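Local coordinates for protein siderophore biosynthesis lipase/esterase, putative (Aspergillus fumigatus, PDB 6GUP) that hydrolyses the ester bonds of the fungal siderophore fusarinine C as a homodimeric alpha/beta-hydrolase, without acting on triacetylfusarinine C, at residues P156-M162 with L273-M279; G266-E270 with E311-W315; H85-T90 with Q127-Y132. One frame throughout, in Å; residues are numbered along the deposited sequence.

Contact 1: P156-M162 with L273-M279; sequences PLDGAIM and LLRGKLM
Asp158 and Arg275 lie side by side with their ends pointing the same way, and Arg275 NE reaches Asp158 OD1 at 3.2 Å in a salt bridge. The fit is skewed: carboxylate and guanidinium planes stand 70° apart, and NE comes from above the carboxylate plane. The other oxygen, Asp158 OD2, accepts from the backbone N of Ile117. Arg275 gets there with CG between its own N and carbonyl carbon (chi1 54°) and an extended chain beyond, which also carries NH1 across the Pro156 ring, 3.5 Å from Pro156 CB. Beyond this pair the segments become neighbouring parallel strands of the central alpha/beta-hydrolase sheet, where Met279 N donates to Ala160 O (3.0 Å) and Met162 N to Met279 O (2.9 Å). The pairing slips by one residue between Leu157 and Ala160, and at the slip one water bridges Asp158 O and Lys277 N. On one face of the sheet Ala160 CB touches two leucine methyls, Leu274 CD1 and Leu278 CD1, each 4.0 Å away; the Met162 and Leu278 side chains cross at a slant, with Met162 CG near the latter methyl. On the other face Ile161 CG1 meets Met279 CE at 4.3 Å, with Tyr348 of helix 335-353 against both side chains.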
loop_
_atom_site.group_PDB
_atom_site.type_symbol
_atom_site.label_atom_id
_atom_site.label_comp_id
_atom_site.label_asym_id
_atom_site.label_seq_id
_atom_site.Cartn_x
_atom_site.Cartn_y
_atom_site.Cartn_z
ATOM N N PRO A 156 12.837 -9.347 -20.538
ATOM C CA PRO A 156 14.096 -9.790 -19.942
ATOM C C PRO A 156 14.800 -8.654 -19.203
ATOM O O PRO A 156 14.688 -7.490 -19.599
ATOM C CB PRO A 156 14.924 -10.253 -21.156
ATOM C CG PRO A 156 13.973 -10.295 -22.306
ATOM C CD PRO A 156 12.953 -9.249 -22.002
ATOM N N LEU A 157 15.512 -9.005 -18.136
ATOM C CA LEU A 157 16.226 -8.042 -17.304
ATOM C C LEU A 157 17.700 -7.997 -17.697
ATOM O O LEU A 157 18.279 -9.018 -18.078
ATOM C CB LEU A 157 16.102 -8.429 -15.828
ATOM C CG LEU A 157 14.692 -8.711 -15.299
ATOM C CD1 LEU A 157 14.767 -9.235 -13.877
ATOM C CD2 LEU A 157 13.817 -7.469 -15.364
ATOM N N ASP A 158 18.297 -6.811 -17.600
ATOM C CA ASP A 158 19.742 -6.641 -17.797
ATOM C C ASP A 158 20.532 -7.010 -16.537
ATOM O O ASP A 158 21.747 -7.189 -16.597
ATOM C CB ASP A 158 20.065 -5.206 -18.213
ATOM C CG ASP A 158 19.415 -4.825 -19.527
ATOM O OD1 ASP A 158 19.905 -5.268 -20.585
ATOM O OD2 ASP A 158 18.410 -4.086 -19.496
ATOM N N GLY A 159 19.842 -7.104 -15.401
ATOM C CA GLY A 159 20.454 -7.530 -14.148
ATOM C C GLY A 159 19.422 -7.950 -13.120
ATOM O O GLY A 159 18.241 -7.611 -13.237
ATOM N N ALA A 160 19.874 -8.698 -12.116
ATOM C CA ALA A 160 19.016 -9.126 -11.014
ATOM C C ALA A 160 19.819 -9.225 -9.720
ATOM O O ALA A 160 20.885 -9.839 -9.694
ATOM C CB ALA A 160 18.363 -10.459 -11.339
ATOM N N ILE A 161 19.307 -8.603 -8.659
ATOM C CA ILE A 161 19.954 -8.613 -7.345
ATOM C C ILE A 161 18.959 -9.150 -6.314
ATOM O O ILE A 161 17.778 -8.803 -6.348
ATOM C CB ILE A 161 20.446 -7.203 -6.928
ATOM C CG1 ILE A 161 21.410 -6.625 -7.977
ATOM C CG2 ILE A 161 21.142 -7.250 -5.568
ATOM C CD1 ILE A 161 21.649 -5.135 -7.850
ATOM N N MET A 162 19.444 -9.999 -5.407
ATOM C CA MET A 162 18.653 -10.489 -4.276
ATOM C C MET A 162 19.410 -10.205 -2.984
ATOM O O MET A 162 20.487 -10.757 -2.757
ATOM C CB MET A 162 18.376 -11.989 -4.411
ATOM C CG MET A 162 17.662 -12.374 -5.697
ATOM S SD MET A 162 16.836 -13.979 -5.617
ATOM C CE MET A 162 18.226 -15.104 -5.632
ATOM N N LEU A 273 15.072 -14.733 -19.300
ATOM C CA LEU A 273 14.663 -13.418 -18.791
ATOM C C LEU A 273 15.753 -12.707 -17.977
ATOM O O LEU A 273 15.475 -11.695 -17.327
ATOM C CB LEU A 273 13.376 -13.550 -17.967
ATOM C CG LEU A 273 12.142 -14.044 -18.731
ATOM C CD1 LEU A 273 11.007 -14.310 -17.759
ATOM C CD2 LEU A 273 11.702 -13.050 -19.796
ATOM N N LEU A 274 16.986 -13.216 -18.026
ATOM C CA LEU A 274 18.137 -12.534 -17.434
ATOM C C LEU A 274 19.299 -12.523 -18.424
ATOM O O LEU A 274 20.072 -13.482 -18.491
ATOM C CB LEU A 274 18.550 -13.204 -16.115
ATOM C CG LEU A 274 19.756 -12.630 -15.356
ATOM C CD1 LEU A 274 19.609 -11.136 -15.100
ATOM C CD2 LEU A 274 19.957 -13.373 -14.041
ATOM N N ARG A 275 19.407 -11.440 -19.196
ATOM C CA ARG A 275 20.574 -11.207 -20.062
ATOM C C ARG A 275 21.620 -10.382 -19.300
ATOM O O ARG A 275 21.945 -9.246 -19.654
ATOM C CB ARG A 275 20.190 -10.581 -21.415
ATOM C CG ARG A 275 19.364 -9.300 -21.382
ATOM C CD ARG A 275 19.565 -8.497 -22.660
ATOM N NE ARG A 275 18.707 -7.313 -22.717
ATOM C CZ ARG A 275 17.424 -7.296 -23.087
ATOM N NH1 ARG A 275 16.785 -8.409 -23.451
ATOM N NH2 ARG A 275 16.761 -6.141 -23.091
ATOM N N GLY A 276 22.148 -10.999 -18.248
ATOM C CA GLY A 276 23.075 -10.353 -17.327
ATOM C C GLY A 276 23.386 -11.275 -16.163
ATOM O O GLY A 276 23.234 -12.495 -16.276
ATOM N N LYS A 277 23.795 -10.690 -15.038
ATOM C CA LYS A 277 24.256 -11.457 -13.878
ATOM C C LYS A 277 23.240 -11.463 -12.737
ATOM O O LYS A 277 22.496 -10.499 -12.557
ATOM C CB LYS A 277 25.590 -10.896 -13.367
ATOM C CG LYS A 277 26.650 -10.661 -14.440
ATOM C CD LYS A 277 27.212 -11.961 -15.001
ATOM C CE LYS A 277 28.457 -12.403 -14.252
ATOM N NZ LYS A 277 28.708 -13.861 -14.409
ATOM N N LEU A 278 23.217 -12.561 -11.978
ATOM C CA LEU A 278 22.465 -12.647 -10.724
ATOM C C LEU A 278 23.429 -12.459 -9.558
ATOM O O LEU A 278 24.298 -13.309 -9.334
ATOM C CB LEU A 278 21.755 -14.000 -10.595
ATOM C CG LEU A 278 21.034 -14.278 -9.265
ATOM C CD1 LEU A 278 19.905 -13.282 -9.022
ATOM C CD2 LEU A 278 20.506 -15.702 -9.229
ATOM N N MET A 279 23.279 -11.357 -8.821
ATOM C CA MET A 279 24.072 -11.118 -7.612
ATOM C C MET A 279 23.231 -11.328 -6.356
ATOM O O MET A 279 22.212 -10.665 -6.169
ATOM C CB MET A 279 24.672 -9.710 -7.604
ATOM C CG MET A 279 25.691 -9.501 -6.490
ATOM S SD MET A 279 26.664 -7.995 -6.645
ATOM C CE MET A 279 25.404 -6.756 -6.352
HETATM O O HOH W 1 24.074 -7.810 -15.065
#

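Contact 2: G266-E270 with E311-W315; sequences GMIRE and EAAIW
Arg269 reaches across to Glu311 with NH1, at one edge of its guanidinium, while NE and NH2 at another edge both grip Glu270 OE2, at 3.2 Å and 3.1 Å. One oxygen of each acid lies near the guanidinium plane, which helps to fix how that plane is turned, and the three residues form a salt-bridge network. The grip on Glu270 is side-on, with both nitrogens sharing one oxygen. The bond from Arg269 NH1 to Glu311 OE1 is weak, 3.3 Å long, although the N-H points almost straight at the oxygen (163°). Here the two side chains cross at about a right angle, with their flat ends turned 33° apart. The positive charge between them probably eases the repulsion of the two acids, whose oxygens Glu270 OE2 and Glu311 OE1 stay 6.9 Å apart. Beneath the charges the contact is apolar. The extended first half of Arg269 (chi1 -171°) lays CD 4.0 Å from Ala312 CB, and the bend at chi3 then turns the guanidinium toward the acids. Ile314 CD1 presses on the root of the same chain, 3.5 Å from Arg269 CB, and Ile314 CG2 meets Ile268 CG2. Ile268 also packs onto Leu130 and Leu133 of helix 125-134 and Leu278 of strand 278-283, whereas Ile314 rests on Thr306 of helix 295-307, so this surface contact joins the short helix 268-271 to the loop before strand 320-322.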
loop_
_atom_site.group_PDB
_atom_site.type_symbol
_atom_site.label_atom_id
_atom_site.label_comp_id
_atom_site.label_asym_id
_atom_site.label_seq_id
_atom_site.Cartn_x
_atom_site.Cartn_y
_atom_site.Cartn_z
ATOM N N GLY A 266 18.003 -23.126 -11.410
ATOM C CA GLY A 266 18.325 -23.806 -12.665
ATOM C C GLY A 266 17.476 -23.420 -13.866
ATOM O O GLY A 266 17.925 -23.555 -15.004
ATOM N N MET A 267 16.254 -22.944 -13.622
ATOM C CA MET A 267 15.377 -22.457 -14.697
ATOM C C MET A 267 15.644 -21.008 -15.139
ATOM O O MET A 267 15.016 -20.545 -16.092
ATOM C CB MET A 267 13.901 -22.621 -14.299
ATOM C CG MET A 267 13.439 -24.066 -14.182
ATOM S SD MET A 267 13.599 -25.041 -15.697
ATOM C CE MET A 267 12.487 -24.174 -16.801
ATOM N N ILE A 268 16.568 -20.302 -14.482
ATOM C CA ILE A 268 16.919 -18.929 -14.883
ATOM C C ILE A 268 17.490 -18.909 -16.309
ATOM O O ILE A 268 17.104 -18.064 -17.119
ATOM C CB ILE A 268 17.900 -18.253 -13.888
ATOM C CG1 ILE A 268 17.212 -18.032 -12.532
ATOM C CG2 ILE A 268 18.393 -16.909 -14.425
ATOM C CD1 ILE A 268 18.151 -17.683 -11.396
ATOM N N ARG A 269 18.395 -19.839 -16.607
ATOM C CA ARG A 269 18.957 -19.972 -17.959
ATOM C C ARG A 269 17.901 -20.330 -19.013
ATOM O O ARG A 269 17.951 -19.822 -20.134
ATOM C CB ARG A 269 20.071 -21.025 -17.987
ATOM C CG ARG A 269 20.854 -21.062 -19.298
ATOM C CD ARG A 269 21.908 -22.157 -19.325
ATOM N NE ARG A 269 21.339 -23.494 -19.149
ATOM C CZ ARG A 269 22.031 -24.634 -19.200
ATOM N NH1 ARG A 269 23.344 -24.635 -19.440
ATOM N NH2 ARG A 269 21.401 -25.792 -19.016
ATOM N N GLU A 270 16.955 -21.194 -18.646
ATOM C CA GLU A 270 15.992 -21.752 -19.603
ATOM C C GLU A 270 14.920 -20.751 -20.052
ATOM O O GLU A 270 14.557 -20.732 -21.229
ATOM C CB GLU A 270 15.316 -23.009 -19.034
ATOM C CG GLU A 270 16.264 -24.105 -18.547
ATOM C CD GLU A 270 17.278 -24.546 -19.591
ATOM O OE1 GLU A 270 16.904 -24.679 -20.775
ATOM O OE2 GLU A 270 18.451 -24.766 -19.221
ATOM N N GLU A 311 28.434 -24.950 -16.822
ATOM C CA GLU A 311 27.955 -24.843 -18.206
ATOM C C GLU A 311 27.644 -23.397 -18.600
ATOM O O GLU A 311 27.814 -23.023 -19.762
ATOM C CB GLU A 311 26.720 -25.723 -18.429
ATOM C CG GLU A 311 27.009 -27.215 -18.350
ATOM C CD GLU A 311 25.760 -28.077 -18.416
ATOM O OE1 GLU A 311 24.726 -27.615 -18.944
ATOM O OE2 GLU A 311 25.814 -29.230 -17.938
ATOM N N ALA A 312 27.188 -22.598 -17.632
ATOM C CA ALA A 312 26.887 -21.179 -17.838
ATOM C C ALA A 312 27.647 -20.307 -16.841
ATOM O O ALA A 312 28.290 -20.815 -15.920
ATOM C CB ALA A 312 25.389 -20.945 -17.712
ATOM N N ALA A 313 27.579 -18.992 -17.050
ATOM C CA ALA A 313 28.203 -18.006 -16.163
ATOM C C ALA A 313 27.201 -16.900 -15.818
ATOM O O ALA A 313 27.496 -15.709 -15.938
ATOM C CB ALA A 313 29.452 -17.429 -16.817
ATOM N N ILE A 314 26.015 -17.318 -15.378
ATOM C CA ILE A 314 24.929 -16.399 -15.029
ATOM C C ILE A 314 25.149 -15.808 -13.636
ATOM O O ILE A 314 24.986 -14.608 -13.437
ATOM C CB ILE A 314 23.553 -17.103 -15.113
ATOM C CG1 ILE A 314 23.276 -17.518 -16.563
ATOM C CG2 ILE A 314 22.433 -16.194 -14.601
ATOM C CD1 ILE A 314 22.166 -18.531 -16.726
ATOM N N TRP A 315 25.498 -16.663 -12.679
ATOM C CA TRP A 315 25.787 -16.240 -11.308
ATOM C C TRP A 315 26.913 -15.207 -11.275
ATOM O O TRP A 315 27.952 -15.395 -11.915
ATOM C CB TRP A 315 26.174 -17.455 -10.462
ATOM C CG TRP A 315 26.407 -17.166 -9.013
ATOM C CD1 TRP A 315 27.589 -16.826 -8.428
ATOM C CD2 TRP A 315 25.436 -17.209 -7.963
ATOM N NE1 TRP A 315 27.417 -16.647 -7.078
ATOM C CE2 TRP A 315 26.104 -16.878 -6.764
ATOM C CE3 TRP A 315 24.063 -17.497 -7.920
ATOM C CZ2 TRP A 315 25.447 -16.823 -5.529
ATOM C CZ3 TRP A 315 23.409 -17.443 -6.690
ATOM C CH2 TRP A 315 24.103 -17.110 -5.511
#

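Contact 3: H85-T90 with Q127-Y132; sequences HLDRDT and QCVLHY
Asp87 and His131 make the polar link between the two helices: His131 NE2 donates to Asp87 OD1 at 2.7 Å, nearly straight (167°). The oxygen lies in the plane of the imidazole and receives the N-H on its anti side, tilted somewhat out of the carboxylate plane, which is itself turned well away from that of the ring. A second oxygen, Thr90 OG1, sits at the ring edge near His131 CD2, 3.4 Å away; its own hydrogen bond goes back to Leu86 O, which also accepts from Thr90 N on the opposite face of the carbonyl plane. Asp89 OD2 comes 3.3 Å from Cys128 SG, while Asp89 OD1 is bonded to Ser76. The hydroxyl of Tyr132 bonds to Met155 O.

CH-pi contact supplies the second kind of interaction. Leu86 CB stands over the centre of the His131 imidazole, 3.5 Å from the centroid, so the ring is fixed both by its edge and by one face. Its place follows from a first torsion that sets CG anti to the backbone N (chi1 -162°) and swings the ring across to the other helix. Arg154 makes a cation-pi contact with the Tyr132 ring. In the alpha/beta-hydrolase fold, helix 125-134 follows the probable nucleophile elbow, and here the start of helix 86-108 crosses it at -80°, the axes 9.3 Å apart.

Apolar contacts add to this at Leu86 and at Thr90. Leu86 CD2 packs against Gln127 CB and Cys128 SG, at 3.9 and 4.0 Å. Further along, Thr90 CG2 touches Tyr132 CD2 at 4.0 Å.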
loop_
_atom_site.group_PDB
_atom_site.type_symbol
_atom_site.label_atom_id
_atom_site.label_comp_id
_atom_site.label_asym_id
_atom_site.label_seq_id
_atom_site.Cartn_x
_atom_site.Cartn_y
_atom_site.Cartn_z
ATOM N N HIS A 85 0.558 -15.858 -4.192
ATOM C CA HIS A 85 0.668 -14.440 -4.545
ATOM C C HIS A 85 1.790 -14.109 -5.541
ATOM O O HIS A 85 1.749 -13.051 -6.173
ATOM C CB HIS A 85 0.829 -13.597 -3.271
ATOM C CG HIS A 85 2.179 -13.704 -2.629
ATOM N ND1 HIS A 85 2.491 -14.673 -1.700
ATOM C CD2 HIS A 85 3.296 -12.957 -2.782
ATOM C CE1 HIS A 85 3.744 -14.519 -1.312
ATOM N NE2 HIS A 85 4.255 -13.485 -1.953
ATOM N N LEU A 86 2.778 -14.997 -5.682
ATOM C CA LEU A 86 3.957 -14.712 -6.513
ATOM C C LEU A 86 3.666 -14.561 -8.011
ATOM O O LEU A 86 4.346 -13.786 -8.685
ATOM C CB LEU A 86 5.055 -15.768 -6.309
ATOM C CG LEU A 86 5.884 -15.735 -5.019
ATOM C CD1 LEU A 86 6.982 -16.787 -5.089
ATOM C CD2 LEU A 86 6.498 -14.363 -4.772
ATOM N N ASP A 87 2.680 -15.296 -8.529
ATOM C CA ASP A 87 2.282 -15.164 -9.940
ATOM C C ASP A 87 1.738 -13.770 -10.262
ATOM O O ASP A 87 2.094 -13.185 -11.287
ATOM C CB ASP A 87 1.240 -16.227 -10.336
ATOM C CG ASP A 87 1.849 -17.608 -10.579
ATOM O OD1 ASP A 87 3.089 -17.738 -10.678
ATOM O OD2 ASP A 87 1.068 -18.576 -10.685
ATOM N N ARG A 88 0.883 -13.249 -9.386
ATOM C CA ARG A 88 0.317 -11.905 -9.545
ATOM C C ARG A 88 1.369 -10.809 -9.333
ATOM O O ARG A 88 1.378 -9.812 -10.056
ATOM C CB ARG A 88 -0.836 -11.710 -8.567
ATOM C CG ARG A 88 -1.675 -10.459 -8.797
ATOM C CD ARG A 88 -2.740 -10.350 -7.721
ATOM N NE ARG A 88 -2.133 -10.369 -6.386
ATOM C CZ ARG A 88 -2.708 -10.811 -5.266
ATOM N NH1 ARG A 88 -3.950 -11.298 -5.256
ATOM N NH2 ARG A 88 -2.020 -10.768 -4.127
ATOM N N ASP A 89 2.228 -10.995 -8.329
ATOM C CA ASP A 89 3.384 -10.113 -8.090
ATOM C C ASP A 89 4.220 -9.949 -9.347
ATOM O O ASP A 89 4.555 -8.834 -9.753
ATOM C CB ASP A 89 4.292 -10.689 -6.996
ATOM C CG ASP A 89 3.737 -10.493 -5.606
ATOM O OD1 ASP A 89 2.525 -10.239 -5.464
ATOM O OD2 ASP A 89 4.531 -10.587 -4.648
ATOM N N THR A 90 4.544 -11.088 -9.943
ATOM C CA THR A 90 5.344 -11.161 -11.154
ATOM C C THR A 90 4.713 -10.420 -12.348
ATOM O O THR A 90 5.420 -9.728 -13.087
ATOM C CB THR A 90 5.623 -12.645 -11.485
ATOM O OG1 THR A 90 6.585 -13.156 -10.554
ATOM C CG2 THR A 90 6.156 -12.811 -12.853
ATOM N N GLN A 127 11.977 -13.352 -3.425
ATOM C CA GLN A 127 11.104 -14.400 -3.968
ATOM C C GLN A 127 10.519 -13.968 -5.311
ATOM O O GLN A 127 10.516 -14.745 -6.263
ATOM C CB GLN A 127 9.953 -14.732 -3.012
ATOM C CG GLN A 127 10.365 -15.361 -1.688
ATOM C CD GLN A 127 9.225 -15.419 -0.686
ATOM O OE1 GLN A 127 8.049 -15.410 -1.056
ATOM N NE2 GLN A 127 9.569 -15.478 0.595
ATOM N N CYS A 128 10.035 -12.726 -5.374
ATOM C CA CYS A 128 9.496 -12.154 -6.616
ATOM C C CYS A 128 10.529 -12.110 -7.747
ATOM O O CYS A 128 10.181 -12.332 -8.907
ATOM C CB CYS A 128 8.950 -10.742 -6.375
ATOM S SG CYS A 128 7.811 -10.605 -4.979
ATOM N N VAL A 129 11.788 -11.841 -7.401
ATOM C CA VAL A 129 12.883 -11.779 -8.379
ATOM C C VAL A 129 13.142 -13.159 -8.994
ATOM O O VAL A 129 13.159 -13.296 -10.217
ATOM C CB VAL A 129 14.185 -11.209 -7.755
ATOM C CG1 VAL A 129 15.345 -11.256 -8.746
ATOM C CG2 VAL A 129 13.967 -9.777 -7.278
ATOM N N LEU A 130 13.335 -14.170 -8.146
ATOM C CA LEU A 130 13.578 -15.543 -8.614
ATOM C C LEU A 130 12.360 -16.137 -9.332
ATOM O O LEU A 130 12.515 -16.865 -10.313
ATOM C CB LEU A 130 14.006 -16.453 -7.451
ATOM C CG LEU A 130 14.346 -17.920 -7.760
ATOM C CD1 LEU A 130 15.352 -18.056 -8.895
ATOM C CD2 LEU A 130 14.870 -18.617 -6.513
ATOM N N HIS A 131 11.162 -15.816 -8.845
ATOM C CA HIS A 131 9.908 -16.258 -9.471
ATOM C C HIS A 131 9.715 -15.610 -10.850
ATOM O O HIS A 131 9.289 -16.276 -11.793
ATOM C CB HIS A 131 8.720 -15.937 -8.556
ATOM C CG HIS A 131 7.471 -16.695 -8.877
ATOM N ND1 HIS A 131 7.126 -17.863 -8.231
ATOM C CD2 HIS A 131 6.462 -16.431 -9.740
ATOM C CE1 HIS A 131 5.967 -18.294 -8.696
ATOM N NE2 HIS A 131 5.543 -17.443 -9.611
ATOM N N TYR A 132 10.042 -14.321 -10.957
ATOM C CA TYR A 132 10.040 -13.602 -12.243
ATOM C C TYR A 132 10.927 -14.305 -13.277
ATOM O O TYR A 132 10.521 -14.483 -14.429
ATOM C CB TYR A 132 10.508 -12.148 -12.047
ATOM C CG TYR A 132 10.385 -11.255 -13.266
ATOM C CD1 TYR A 132 11.367 -11.251 -14.259
ATOM C CD2 TYR A 132 9.299 -10.390 -13.414
ATOM C CE1 TYR A 132 11.260 -10.431 -15.373
ATOM C CE2 TYR A 132 9.185 -9.563 -14.525
ATOM C CZ TYR A 132 10.168 -9.586 -15.499
ATOM O OH TYR A 132 10.060 -8.776 -16.605
#

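In the fold
The three contacts illustrate how an alpha/beta-hydrolase core is built in layers from sheet to surface. Contact 1 joins two neighbouring parallel strands toward one edge of the sheet, and helix 125-134 of contact 3 lies against segment 156-162: Val129 CG1 is 4.0 Å from Met162 CG, and Tyr132 CE1 3.8 Å from Leu157 CG; the centres are about 14 Å apart. Contact 2, its centre about 11 Å from that of contact 1, is tied to it by Lys277, whose NZ probably bonds to Ala313 O (2.7 Å) and Trp315 O. Ile268 CD1 reaches Leu130 CD1 at 3.8 Å, joining contacts 2 and 3. Cys128 of contact 3 touches the likely nucleophile elbow around Ser123, and Gln127 lies near the probable catalytic triad.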